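Local coordinates for VAO-type flavoprotein oxidase VAO615 (Myceliophthora thermophila, PDB 6F72) that binds FAD through two covalent links and, as a probable oxidoreductase, reacts rapidly with molecular oxygen once reduced, its substrate being still unknown, at residues L50-P59 with L120-T131; G229-H237 with S514-H522. One frame throughout, in Å; residues are numbered along the deposited sequence.

From the N terminus, the chain first runs through helix 40-49 into L50-P59. Some sixty residues later L120-T131 comes back antiparallel to it, and contact 1 closes that loop. The intervening chain has helices but no strands. Contact 2 opens only afterwards, so the two loops follow in series and neither nest nor cross. Contact 2 closes a far longer loop, from G229-H237 in the FAD-binding PCMH-type region to S514-H522 in the berberine-like region. Contact 1 adds an outer strand to the small mixed sheet. Contact 2 lies near the centre of the chain, on the flavin. Their centres are about 25 Å apart and they do not touch.

Contact 1: L50-P59 with L120-T131; sequences LNGHLIATVP and LGNYPSYVVNVT. With NAG (2-acetamido-2-deoxy-beta-D-glucopyranose), chain D; NAG (2-acetamido-2-deoxy-beta-D-glucopyranose), chain B; NAG (2-acetamido-2-deoxy-beta-D-glucopyranose), chain C.
T57 turns OG1 back beside its own backbone N, anti to the carbonyl carbon (chi1 -54°), and this puts the hydroxyl on P124 O at 2.6 Å. The hydroxyl comes in from above the carbonyl plane. T57 N bonds S125 O next door, so two neighbouring carbonyls hold one threonine. At the other end H53 CG also lies beside its N (chi1 -73°). The ring then sits under T131, whose CG2 makes a CH-pi contact 3.8 Å from the ring centroid. H53 ND1 bonds L50 O, which H53 N also reaches, closing a type I' turn. H53 NE2 and O6 of the chain D sugar are 2.6 Å apart in a nearly straight hydrogen bond. That sugar is the first of the N-linked glycan on N129 ND2. Both ring nitrogens are thus engaged.

Between these ends the backbones form an antiparallel pair of strands, 54-56 with 126-129. I55 and V127 are the hydrogen-bonded pair, and N129 N adds a 2.8 Å bond to H53 O. Strand 54-56 is one edge of the small mixed sheet; strand 169-172 flanks 126-129 on its other side. L54 CD2 meets Y126 CD1 at 3.8 Å, on the face where W43 of helix 40-49 stacks on the Y126 ring. L50 CD1 packs on V128 CG1. Beyond the strands, P59 CD lies 3.5 Å from L120 CD2, and P59 CG touches Y123 CD2.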
loop_
_atom_site.group_PDB
_atom_site.type_symbol
_atom_site.label_atom_id
_atom_site.label_comp_id
_atom_site.label_asym_id
_atom_site.label_seq_id
_atom_site.Cartn_x
_atom_site.Cartn_y
_atom_site.Cartn_z
ATOM N N LEU A 50 -23.234 14.149 -13.284
ATOM C CA LEU A 50 -22.748 13.614 -12.006
ATOM C C LEU A 50 -23.585 13.989 -10.778
ATOM O O LEU A 50 -23.184 13.690 -9.640
ATOM C CB LEU A 50 -21.292 14.049 -11.779
ATOM C CG LEU A 50 -20.227 13.467 -12.704
ATOM C CD1 LEU A 50 -18.859 14.047 -12.362
ATOM C CD2 LEU A 50 -20.202 11.945 -12.627
ATOM N N ASN A 51 -24.720 14.663 -11.008
ATOM C CA ASN A 51 -25.667 15.033 -9.941
ATOM C C ASN A 51 -24.977 15.960 -8.887
ATOM O O ASN A 51 -25.179 15.838 -7.675
ATOM C CB ASN A 51 -26.274 13.705 -9.405
ATOM C CG ASN A 51 -26.934 13.815 -8.039
ATOM O OD1 ASN A 51 -27.708 14.737 -7.760
ATOM N ND2 ASN A 51 -26.644 12.834 -7.179
ATOM N N GLY A 52 -24.141 16.883 -9.374
ATOM C CA GLY A 52 -23.377 17.792 -8.509
ATOM C C GLY A 52 -22.112 17.245 -7.847
ATOM O O GLY A 52 -21.547 17.893 -6.958
ATOM N N HIS A 53 -21.645 16.075 -8.290
ATOM C CA HIS A 53 -20.517 15.374 -7.648
ATOM C C HIS A 53 -19.130 15.613 -8.272
ATOM O O HIS A 53 -18.164 14.892 -7.960
ATOM C CB HIS A 53 -20.830 13.868 -7.495
ATOM C CG HIS A 53 -21.833 13.575 -6.421
ATOM N ND1 HIS A 53 -23.195 13.641 -6.635
ATOM C CD2 HIS A 53 -21.672 13.244 -5.116
ATOM C CE1 HIS A 53 -23.829 13.354 -5.512
ATOM N NE2 HIS A 53 -22.928 13.109 -4.575
ATOM N N LEU A 54 -19.030 16.615 -9.145
ATOM C CA LEU A 54 -17.728 17.144 -9.569
ATOM C C LEU A 54 -17.216 18.169 -8.557
ATOM O O LEU A 54 -17.979 19.027 -8.085
ATOM C CB LEU A 54 -17.797 17.769 -10.972
ATOM C CG LEU A 54 -16.496 18.055 -11.735
ATOM C CD1 LEU A 54 -15.878 16.750 -12.248
ATOM C CD2 LEU A 54 -16.738 19.021 -12.883
ATOM N N ILE A 55 -15.933 18.043 -8.219
ATOM C CA ILE A 55 -15.227 18.949 -7.311
ATOM C C ILE A 55 -14.038 19.557 -8.078
ATOM O O ILE A 55 -13.303 18.838 -8.741
ATOM C CB ILE A 55 -14.728 18.217 -6.027
ATOM C CG1 ILE A 55 -15.881 17.523 -5.291
ATOM C CG2 ILE A 55 -14.005 19.181 -5.079
ATOM C CD1 ILE A 55 -15.481 16.853 -3.988
ATOM N N ALA A 56 -13.887 20.879 -8.023
ATOM C CA ALA A 56 -12.644 21.549 -8.440
ATOM C C ALA A 56 -11.650 21.361 -7.296
ATOM O O ALA A 56 -11.963 21.670 -6.140
ATOM C CB ALA A 56 -12.872 23.036 -8.712
ATOM N N THR A 57 -10.472 20.824 -7.605
ATOM C CA THR A 57 -9.483 20.564 -6.573
ATOM C C THR A 57 -9.034 21.869 -5.899
ATOM O O THR A 57 -8.676 22.847 -6.557
ATOM C CB THR A 57 -8.257 19.805 -7.122
ATOM O OG1 THR A 57 -8.695 18.621 -7.793
ATOM C CG2 THR A 57 -7.294 19.440 -6.004
ATOM N N VAL A 58 -9.131 21.867 -4.576
ATOM C CA VAL A 58 -8.558 22.892 -3.741
ATOM C C VAL A 58 -7.738 22.111 -2.727
ATOM O O VAL A 58 -8.331 21.446 -1.863
ATOM C CB VAL A 58 -9.631 23.742 -3.020
ATOM C CG1 VAL A 58 -8.960 24.804 -2.150
ATOM C CG2 VAL A 58 -10.572 24.380 -4.027
ATOM N N PRO A 59 -6.386 22.160 -2.844
ATOM C CA PRO A 59 -5.510 21.422 -1.925
ATOM C C PRO A 59 -5.775 21.797 -0.478
ATOM O O PRO A 59 -6.102 22.935 -0.200
ATOM C CB PRO A 59 -4.104 21.831 -2.378
ATOM C CG PRO A 59 -4.255 22.038 -3.842
ATOM C CD PRO A 59 -5.629 22.678 -3.998
ATOM N N LEU A 120 -1.809 23.523 -7.961
ATOM C CA LEU A 120 -2.257 22.150 -8.025
ATOM C C LEU A 120 -1.066 21.209 -8.246
ATOM O O LEU A 120 -0.918 20.232 -7.522
ATOM C CB LEU A 120 -3.349 21.988 -9.086
ATOM C CG LEU A 120 -4.704 22.684 -8.874
ATOM C CD1 LEU A 120 -5.684 22.298 -9.968
ATOM C CD2 LEU A 120 -5.313 22.416 -7.505
ATOM N N GLY A 121 -0.199 21.544 -9.204
ATOM C CA GLY A 121 0.988 20.741 -9.510
ATOM C C GLY A 121 0.590 19.361 -9.986
ATOM O O GLY A 121 -0.102 19.237 -10.991
ATOM N N ASN A 122 1.008 18.335 -9.240
ATOM C CA ASN A 122 0.701 16.927 -9.557
ATOM C C ASN A 122 -0.746 16.519 -9.208
ATOM O O ASN A 122 -1.224 15.452 -9.630
ATOM C CB ASN A 122 1.675 15.984 -8.839
ATOM C CG ASN A 122 3.134 16.157 -9.281
ATOM O OD1 ASN A 122 3.448 16.382 -10.459
ATOM N ND2 ASN A 122 4.033 16.013 -8.322
ATOM N N TYR A 123 -1.432 17.352 -8.426
ATOM C CA TYR A 123 -2.814 17.106 -8.036
ATOM C C TYR A 123 -3.708 17.173 -9.268
ATOM O O TYR A 123 -3.405 17.946 -10.187
ATOM C CB TYR A 123 -3.249 18.143 -6.990
ATOM C CG TYR A 123 -2.811 17.821 -5.578
ATOM C CD1 TYR A 123 -1.788 16.895 -5.325
ATOM C CD2 TYR A 123 -3.403 18.464 -4.493
ATOM C CE1 TYR A 123 -1.384 16.609 -4.033
ATOM C CE2 TYR A 123 -3.004 18.184 -3.193
ATOM C CZ TYR A 123 -2.001 17.252 -2.975
ATOM O OH TYR A 123 -1.612 16.956 -1.694
ATOM N N PRO A 124 -4.788 16.352 -9.310
ATOM C CA PRO A 124 -5.749 16.411 -10.426
ATOM C C PRO A 124 -6.491 17.755 -10.433
ATOM O O PRO A 124 -6.663 18.343 -9.374
ATOM C CB PRO A 124 -6.750 15.289 -10.082
ATOM C CG PRO A 124 -6.733 15.236 -8.587
ATOM C CD PRO A 124 -5.291 15.503 -8.210
ATOM N N SER A 125 -6.931 18.214 -11.607
ATOM C CA SER A 125 -7.731 19.437 -11.740
ATOM C C SER A 125 -9.153 19.324 -11.173
ATOM O O SER A 125 -9.658 20.265 -10.551
ATOM C CB SER A 125 -7.823 19.830 -13.205
ATOM O OG SER A 125 -6.562 20.193 -13.710
ATOM N N TYR A 126 -9.806 18.189 -11.434
ATOM C CA TYR A 126 -11.185 17.922 -10.993
ATOM C C TYR A 126 -11.307 16.516 -10.420
ATOM O O TYR A 126 -10.610 15.588 -10.860
ATOM C CB TYR A 126 -12.178 18.077 -12.149
ATOM C CG TYR A 126 -12.366 19.501 -12.606
ATOM C CD1 TYR A 126 -13.332 20.329 -12.012
ATOM C CD2 TYR A 126 -11.579 20.028 -13.637
ATOM C CE1 TYR A 126 -13.500 21.647 -12.433
ATOM C CE2 TYR A 126 -11.728 21.337 -14.058
ATOM C CZ TYR A 126 -12.694 22.139 -13.467
ATOM O OH TYR A 126 -12.823 23.436 -13.914
ATOM N N VAL A 127 -12.211 16.375 -9.453
ATOM C CA VAL A 127 -12.378 15.139 -8.684
ATOM C C VAL A 127 -13.838 14.675 -8.793
ATOM O O VAL A 127 -14.763 15.415 -8.412
ATOM C CB VAL A 127 -11.990 15.364 -7.195
ATOM C CG1 VAL A 127 -12.288 14.137 -6.345
ATOM C CG2 VAL A 127 -10.528 15.792 -7.050
ATOM N N VAL A 128 -14.041 13.465 -9.320
ATOM C CA VAL A 128 -15.389 12.850 -9.376
ATOM C C VAL A 128 -15.664 12.152 -8.047
ATOM O O VAL A 128 -15.032 11.138 -7.736
ATOM C CB VAL A 128 -15.553 11.853 -10.546
ATOM C CG1 VAL A 128 -16.965 11.258 -10.559
ATOM C CG2 VAL A 128 -15.263 12.531 -11.871
ATOM N N ASN A 129 -16.592 12.705 -7.266
ATOM C CA ASN A 129 -16.963 12.139 -5.977
ATOM C C ASN A 129 -17.945 10.991 -6.241
ATOM O O ASN A 129 -19.168 11.170 -6.174
ATOM C CB ASN A 129 -17.532 13.234 -5.064
ATOM C CG ASN A 129 -18.023 12.711 -3.721
ATOM O OD1 ASN A 129 -17.815 11.544 -3.357
ATOM N ND2 ASN A 129 -18.686 13.599 -2.973
ATOM N N VAL A 130 -17.379 9.808 -6.531
ATOM C CA VAL A 130 -18.131 8.660 -7.063
ATOM C C VAL A 130 -19.132 8.106 -6.049
ATOM O O VAL A 130 -18.792 7.844 -4.891
ATOM C CB VAL A 130 -17.188 7.546 -7.596
ATOM C CG1 VAL A 130 -17.964 6.297 -8.019
ATOM C CG2 VAL A 130 -16.346 8.055 -8.764
ATOM N N THR A 131 -20.377 7.953 -6.499
ATOM C CA THR A 131 -21.428 7.399 -5.658
ATOM C C THR A 131 -21.864 6.008 -6.137
ATOM O O THR A 131 -22.588 5.325 -5.420
ATOM C CB THR A 131 -22.659 8.315 -5.590
ATOM O OG1 THR A 131 -23.190 8.488 -6.908
ATOM C CG2 THR A 131 -22.307 9.662 -5.002
HETATM C C1 NAG D . -19.264 13.326 -1.681
HETATM C C2 NAG D . -19.317 14.378 -0.559
HETATM C C3 NAG D . -19.983 13.787 0.686
HETATM C C4 NAG D . -21.380 13.225 0.379
HETATM C C5 NAG D . -21.237 12.190 -0.743
HETATM C C6 NAG D . -22.573 11.581 -1.176
HETATM C C7 NAG D . -17.438 15.979 -0.742
HETATM C C8 NAG D . -16.082 16.321 -0.199
HETATM N N2 NAG D . -18.004 14.897 -0.198
HETATM O O3 NAG D . -20.044 14.765 1.730
HETATM O O4 NAG D . -21.909 12.577 1.544
HETATM O O5 NAG D . -20.581 12.767 -1.889
HETATM O O6 NAG D . -23.284 12.483 -2.036
HETATM O O7 NAG D . -17.960 16.647 -1.625
HETATM C C1 NAG B . -20.973 21.115 -9.154
HETATM C C2 NAG B . -20.101 22.223 -8.536
HETATM C C3 NAG B . -20.233 22.197 -7.016
HETATM C C4 NAG B . -21.690 22.358 -6.561
HETATM C C5 NAG B . -22.673 21.436 -7.315
HETATM C C6 NAG B . -24.055 22.086 -7.389
HETATM C C7 NAG B . -18.166 22.499 -10.075
HETATM C C8 NAG B . -16.704 22.198 -10.242
HETATM N N2 NAG B . -18.705 22.069 -8.927
HETATM O O3 NAG B . -19.448 23.251 -6.456
HETATM O O4 NAG B . -21.775 22.146 -5.136
HETATM O O5 NAG B . -22.336 21.148 -8.689
HETATM O O6 NAG B . -24.727 21.971 -6.131
HETATM O O7 NAG B . -18.791 23.086 -10.947
HETATM C C1 NAG C . 8.752 18.583 -8.620
HETATM C C2 NAG C . 8.752 17.218 -9.348
HETATM C C3 NAG C . 9.846 17.168 -10.412
HETATM C C4 NAG C . 9.798 18.364 -11.376
HETATM C C5 NAG C . 9.642 19.679 -10.602
HETATM C C6 NAG C . 9.316 20.848 -11.523
HETATM C C7 NAG C . 7.939 15.184 -8.189
HETATM C C8 NAG C . 8.320 14.099 -7.233
HETATM N N2 NAG C . 8.904 16.081 -8.443
HETATM O O3 NAG C . 9.720 15.942 -11.145
HETATM O O4 NAG C . 11.029 18.465 -12.105
HETATM O O5 NAG C . 8.617 19.612 -9.601
HETATM O O6 NAG C . 9.728 22.040 -10.846
HETATM O O7 NAG C . 6.823 15.209 -8.688
#

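Contact 2: G229-H237 with S514-H522; sequences GGYTQGGGH and SVYLNEANH. With FAD (flavin-adenine dinucleotide), chain E.
Hydrogen bonds carry the contact between N518 and the last turn of helix 227-233 and the glycines after it. N518 ND2 gives a bond of 3.0 Å to G230 O, from above the carbonyl plane. G234 N reaches the same oxygen from the opposite face. N518 ND2 also bonds Y516 OH at 2.9 Å, nearly straight at 167°. Both partners lie close to the amide plane, which fixes its rotation. Y516 OH takes a weak bond from G236 N as well.

The same groups hold FAD. Y516 OH donates to flavin O2 at 2.6 Å, and H237 N reaches that oxygen at 3.1 Å. These donors would probably stabilise negative charge at the N1-C2=O2 end of a reduced flavin. N518 OD1 accepts from O4' of the ribityl chain, and G230 N donates to phosphate oxygen O2P.

Packing is close at G234. Y516 CG lies anti to the backbone N (chi1 179°), which carries the ring towards G234-G236. Y516 CE1 lies 3.4 Å from G234 O, which is at the ring edge. L517 CD1 touches G234 CA at 3.8 Å.

L475 of strand 472-480 backs Y516 and E519, and W469 of helix 468-471 meets the Y516 ring edge-to-face. S514 and V515 run on along strand 412-419.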
loop_
_atom_site.group_PDB
_atom_site.type_symbol
_atom_site.label_atom_id
_atom_site.label_comp_id
_atom_site.label_asym_id
_atom_site.label_seq_id
_atom_site.Cartn_x
_atom_site.Cartn_y
_atom_site.Cartn_z
ATOM N N GLY A 229 -8.629 -1.178 -2.464
ATOM C CA GLY A 229 -7.871 -0.425 -3.458
ATOM C C GLY A 229 -6.562 -1.084 -3.867
ATOM O O GLY A 229 -6.500 -2.299 -4.079
ATOM N N GLY A 230 -5.506 -0.277 -3.949
ATOM C CA GLY A 230 -4.182 -0.735 -4.371
ATOM C C GLY A 230 -3.584 -1.782 -3.465
ATOM O O GLY A 230 -2.720 -2.544 -3.904
ATOM N N TYR A 231 -4.038 -1.815 -2.211
ATOM C CA TYR A 231 -3.628 -2.817 -1.230
ATOM C C TYR A 231 -3.883 -4.281 -1.693
ATOM O O TYR A 231 -2.928 -5.046 -1.904
ATOM C CB TYR A 231 -4.278 -2.544 0.139
ATOM C CG TYR A 231 -3.986 -3.635 1.141
ATOM C CD1 TYR A 231 -2.765 -3.667 1.838
ATOM C CD2 TYR A 231 -4.910 -4.686 1.352
ATOM C CE1 TYR A 231 -2.488 -4.693 2.740
ATOM C CE2 TYR A 231 -4.647 -5.699 2.252
ATOM C CZ TYR A 231 -3.437 -5.720 2.925
ATOM O OH TYR A 231 -3.186 -6.740 3.806
ATOM N N THR A 232 -5.151 -4.651 -1.881
ATOM C CA THR A 232 -5.475 -6.009 -2.308
ATOM C C THR A 232 -5.089 -6.192 -3.773
ATOM O O THR A 232 -4.548 -7.221 -4.138
ATOM C CB THR A 232 -6.955 -6.408 -2.044
ATOM O OG1 THR A 232 -7.214 -6.424 -0.635
ATOM C CG2 THR A 232 -7.210 -7.788 -2.544
ATOM N N GLN A 233 -5.349 -5.185 -4.600
ATOM C CA GLN A 233 -5.059 -5.283 -6.034
ATOM C C GLN A 233 -3.575 -5.499 -6.350
ATOM O O GLN A 233 -3.239 -6.164 -7.333
ATOM C CB GLN A 233 -5.597 -4.052 -6.766
ATOM C CG GLN A 233 -7.126 -4.074 -6.910
ATOM C CD GLN A 233 -7.706 -2.797 -7.479
ATOM O OE1 GLN A 233 -7.389 -2.413 -8.608
ATOM N NE2 GLN A 233 -8.614 -2.158 -6.722
ATOM N N GLY A 234 -2.699 -4.949 -5.510
ATOM C CA GLY A 234 -1.259 -5.120 -5.685
ATOM C C GLY A 234 -0.623 -6.261 -4.897
ATOM O O GLY A 234 0.614 -6.405 -4.892
ATOM N N GLY A 235 -1.436 -7.057 -4.213
ATOM C CA GLY A 235 -0.909 -8.120 -3.366
ATOM C C GLY A 235 -1.527 -8.046 -1.994
ATOM O O GLY A 235 -2.604 -8.627 -1.766
ATOM N N GLY A 236 -0.857 -7.322 -1.095
ATOM C CA GLY A 236 -1.401 -7.015 0.224
ATOM C C GLY A 236 -0.943 -7.966 1.308
ATOM O O GLY A 236 -1.566 -9.015 1.539
ATOM N N HIS A 237 0.138 -7.603 1.995
ATOM C CA HIS A 237 0.566 -8.399 3.137
ATOM C C HIS A 237 -0.101 -7.952 4.441
ATOM O O HIS A 237 -0.683 -6.862 4.524
ATOM C CB HIS A 237 2.089 -8.465 3.227
ATOM C CG HIS A 237 2.714 -7.313 3.946
ATOM N ND1 HIS A 237 3.058 -6.135 3.311
ATOM C CD2 HIS A 237 3.087 -7.169 5.243
ATOM C CE1 HIS A 237 3.599 -5.309 4.191
ATOM N NE2 HIS A 237 3.632 -5.914 5.368
ATOM N N SER A 514 12.156 -10.176 -4.862
ATOM C CA SER A 514 11.506 -9.224 -5.755
ATOM C C SER A 514 11.195 -7.943 -4.994
ATOM O O SER A 514 11.397 -7.877 -3.774
ATOM C CB SER A 514 10.224 -9.831 -6.349
ATOM O OG SER A 514 9.230 -9.931 -5.349
ATOM N N VAL A 515 10.707 -6.940 -5.723
ATOM C CA VAL A 515 10.286 -5.672 -5.123
ATOM C C VAL A 515 8.763 -5.645 -5.150
ATOM O O VAL A 515 8.122 -5.852 -6.192
ATOM C CB VAL A 515 10.970 -4.437 -5.780
ATOM C CG1 VAL A 515 10.664 -3.139 -5.029
ATOM C CG2 VAL A 515 12.483 -4.612 -5.792
ATOM N N TYR A 516 8.194 -5.479 -3.963
ATOM C CA TYR A 516 6.761 -5.401 -3.782
ATOM C C TYR A 516 6.272 -4.145 -4.512
ATOM O O TYR A 516 6.778 -3.038 -4.258
ATOM C CB TYR A 516 6.454 -5.385 -2.287
ATOM C CG TYR A 516 4.993 -5.280 -1.888
ATOM C CD1 TYR A 516 3.957 -5.806 -2.689
ATOM C CD2 TYR A 516 4.642 -4.684 -0.674
ATOM C CE1 TYR A 516 2.620 -5.704 -2.289
ATOM C CE2 TYR A 516 3.317 -4.581 -0.269
ATOM C CZ TYR A 516 2.306 -5.102 -1.066
ATOM O OH TYR A 516 0.985 -4.977 -0.644
ATOM N N LEU A 517 5.333 -4.317 -5.452
ATOM C CA LEU A 517 4.914 -3.198 -6.329
ATOM C C LEU A 517 4.259 -2.040 -5.562
ATOM O O LEU A 517 4.212 -0.895 -6.054
ATOM C CB LEU A 517 4.007 -3.691 -7.472
ATOM C CG LEU A 517 2.573 -4.160 -7.183
ATOM C CD1 LEU A 517 1.607 -2.972 -7.050
ATOM C CD2 LEU A 517 2.066 -5.155 -8.231
ATOM N N ASN A 518 3.726 -2.365 -4.381
ATOM C CA ASN A 518 3.052 -1.382 -3.528
ATOM C C ASN A 518 4.024 -0.511 -2.746
ATOM O O ASN A 518 3.685 0.607 -2.383
ATOM C CB ASN A 518 2.066 -2.053 -2.565
ATOM C CG ASN A 518 0.645 -2.171 -3.145
ATOM O OD1 ASN A 518 0.186 -1.310 -3.903
ATOM N ND2 ASN A 518 -0.053 -3.237 -2.776
ATOM N N GLU A 519 5.233 -1.018 -2.493
ATOM C CA GLU A 519 6.209 -0.307 -1.661
ATOM C C GLU A 519 7.533 -0.221 -2.398
ATOM O O GLU A 519 8.446 -1.004 -2.157
ATOM C CB GLU A 519 6.343 -0.995 -0.295
ATOM C CG GLU A 519 5.010 -1.135 0.440
ATOM C CD GLU A 519 5.156 -1.659 1.853
ATOM O OE1 GLU A 519 5.916 -2.625 2.080
ATOM O OE2 GLU A 519 4.493 -1.094 2.749
ATOM N N ALA A 520 7.589 0.694 -3.356
ATOM C CA ALA A 520 8.786 0.945 -4.155
ATOM C C ALA A 520 8.892 2.436 -4.484
ATOM O O ALA A 520 7.971 3.205 -4.193
ATOM C CB ALA A 520 8.741 0.138 -5.431
ATOM N N ASN A 521 10.023 2.823 -5.078
ATOM C CA ASN A 521 10.218 4.157 -5.590
ATOM C C ASN A 521 9.751 4.242 -7.038
ATOM O O ASN A 521 10.023 3.344 -7.818
ATOM C CB ASN A 521 11.702 4.526 -5.491
ATOM C CG ASN A 521 11.946 5.999 -5.751
ATOM O OD1 ASN A 521 11.964 6.445 -6.899
ATOM N ND2 ASN A 521 12.135 6.757 -4.689
ATOM N N HIS A 522 9.068 5.336 -7.389
ATOM C CA HIS A 522 8.587 5.592 -8.763
ATOM C C HIS A 522 9.660 5.729 -9.850
ATOM O O HIS A 522 9.341 5.649 -11.044
ATOM C CB HIS A 522 7.732 6.855 -8.787
ATOM C CG HIS A 522 8.511 8.110 -8.538
ATOM N ND1 HIS A 522 8.394 9.229 -9.337
ATOM C CD2 HIS A 522 9.420 8.420 -7.579
ATOM C CE1 HIS A 522 9.183 10.182 -8.867
ATOM N NE2 HIS A 522 9.813 9.715 -7.802
HETATM P PA FAD E . -4.384 4.823 -3.321
HETATM O O1A FAD E . -3.148 5.671 -3.479
HETATM O O2A FAD E . -5.694 5.557 -3.272
HETATM O O5B FAD E . -4.404 3.741 -4.509
HETATM C C5B FAD E . -3.229 3.034 -4.909
HETATM C C4B FAD E . -3.323 2.570 -6.358
HETATM O O4B FAD E . -4.489 1.761 -6.529
HETATM C C3B FAD E . -3.438 3.692 -7.373
HETATM O O3B FAD E . -2.721 3.269 -8.540
HETATM C C2B FAD E . -4.920 3.777 -7.693
HETATM O O2B FAD E . -5.153 4.237 -9.026
HETATM C C1B FAD E . -5.370 2.337 -7.509
HETATM N N9A FAD E . -6.757 2.180 -7.010
HETATM C C8A FAD E . -7.157 2.351 -5.731
HETATM N N7A FAD E . -8.482 2.087 -5.605
HETATM C C5A FAD E . -8.937 1.732 -6.817
HETATM C C6A FAD E . -10.244 1.328 -7.382
HETATM N N6A FAD E . -11.331 1.271 -6.581
HETATM N N1A FAD E . -10.309 1.041 -8.702
HETATM C C2A FAD E . -9.227 1.104 -9.510
HETATM N N3A FAD E . -7.999 1.459 -9.056
HETATM C C4A FAD E . -7.797 1.780 -7.745
HETATM N N1 FAD E . 0.912 -2.450 2.204
HETATM C C2 FAD E . 1.007 -3.707 2.705
HETATM O O2 FAD E . 1.008 -4.678 1.912
HETATM N N3 FAD E . 1.103 -3.939 4.033
HETATM C C4 FAD E . 1.124 -2.966 4.957
HETATM O O4 FAD E . 1.217 -3.229 6.178
HETATM C C4X FAD E . 1.013 -1.567 4.487
HETATM N N5 FAD E . 1.011 -0.528 5.349
HETATM C C5X FAD E . 0.915 0.761 4.912
HETATM C C6 FAD E . 0.911 1.832 5.832
HETATM C C7 FAD E . 0.805 3.156 5.350
HETATM C C7M FAD E . 0.811 4.294 6.354
HETATM C C8 FAD E . 0.684 3.422 3.870
HETATM C C8M FAD E . 0.467 4.799 3.259
HETATM C C9 FAD E . 0.687 2.350 2.983
HETATM C C9A FAD E . 0.799 1.033 3.440
HETATM N N10 FAD E . 0.781 -0.047 2.525
HETATM C C10 FAD E . 0.905 -1.363 3.018
HETATM C "C1'" FAD E . 0.721 0.214 1.088
HETATM C "C2'" FAD E . -0.564 -0.039 0.359
HETATM O "O2'" FAD E . -0.716 -1.451 0.227
HETATM C "C3'" FAD E . -0.385 0.615 -1.006
HETATM O "O3'" FAD E . 0.103 1.967 -0.871
HETATM C "C4'" FAD E . -1.683 0.606 -1.798
HETATM O "O4'" FAD E . -1.420 1.004 -3.145
HETATM C "C5'" FAD E . -2.755 1.478 -1.141
HETATM O "O5'" FAD E . -3.926 1.544 -1.939
HETATM P P FAD E . -5.049 2.644 -1.605
HETATM O O1P FAD E . -5.344 2.599 -0.133
HETATM O O2P FAD E . -6.129 2.442 -2.642
HETATM O O3P FAD E . -4.262 4.015 -1.939
#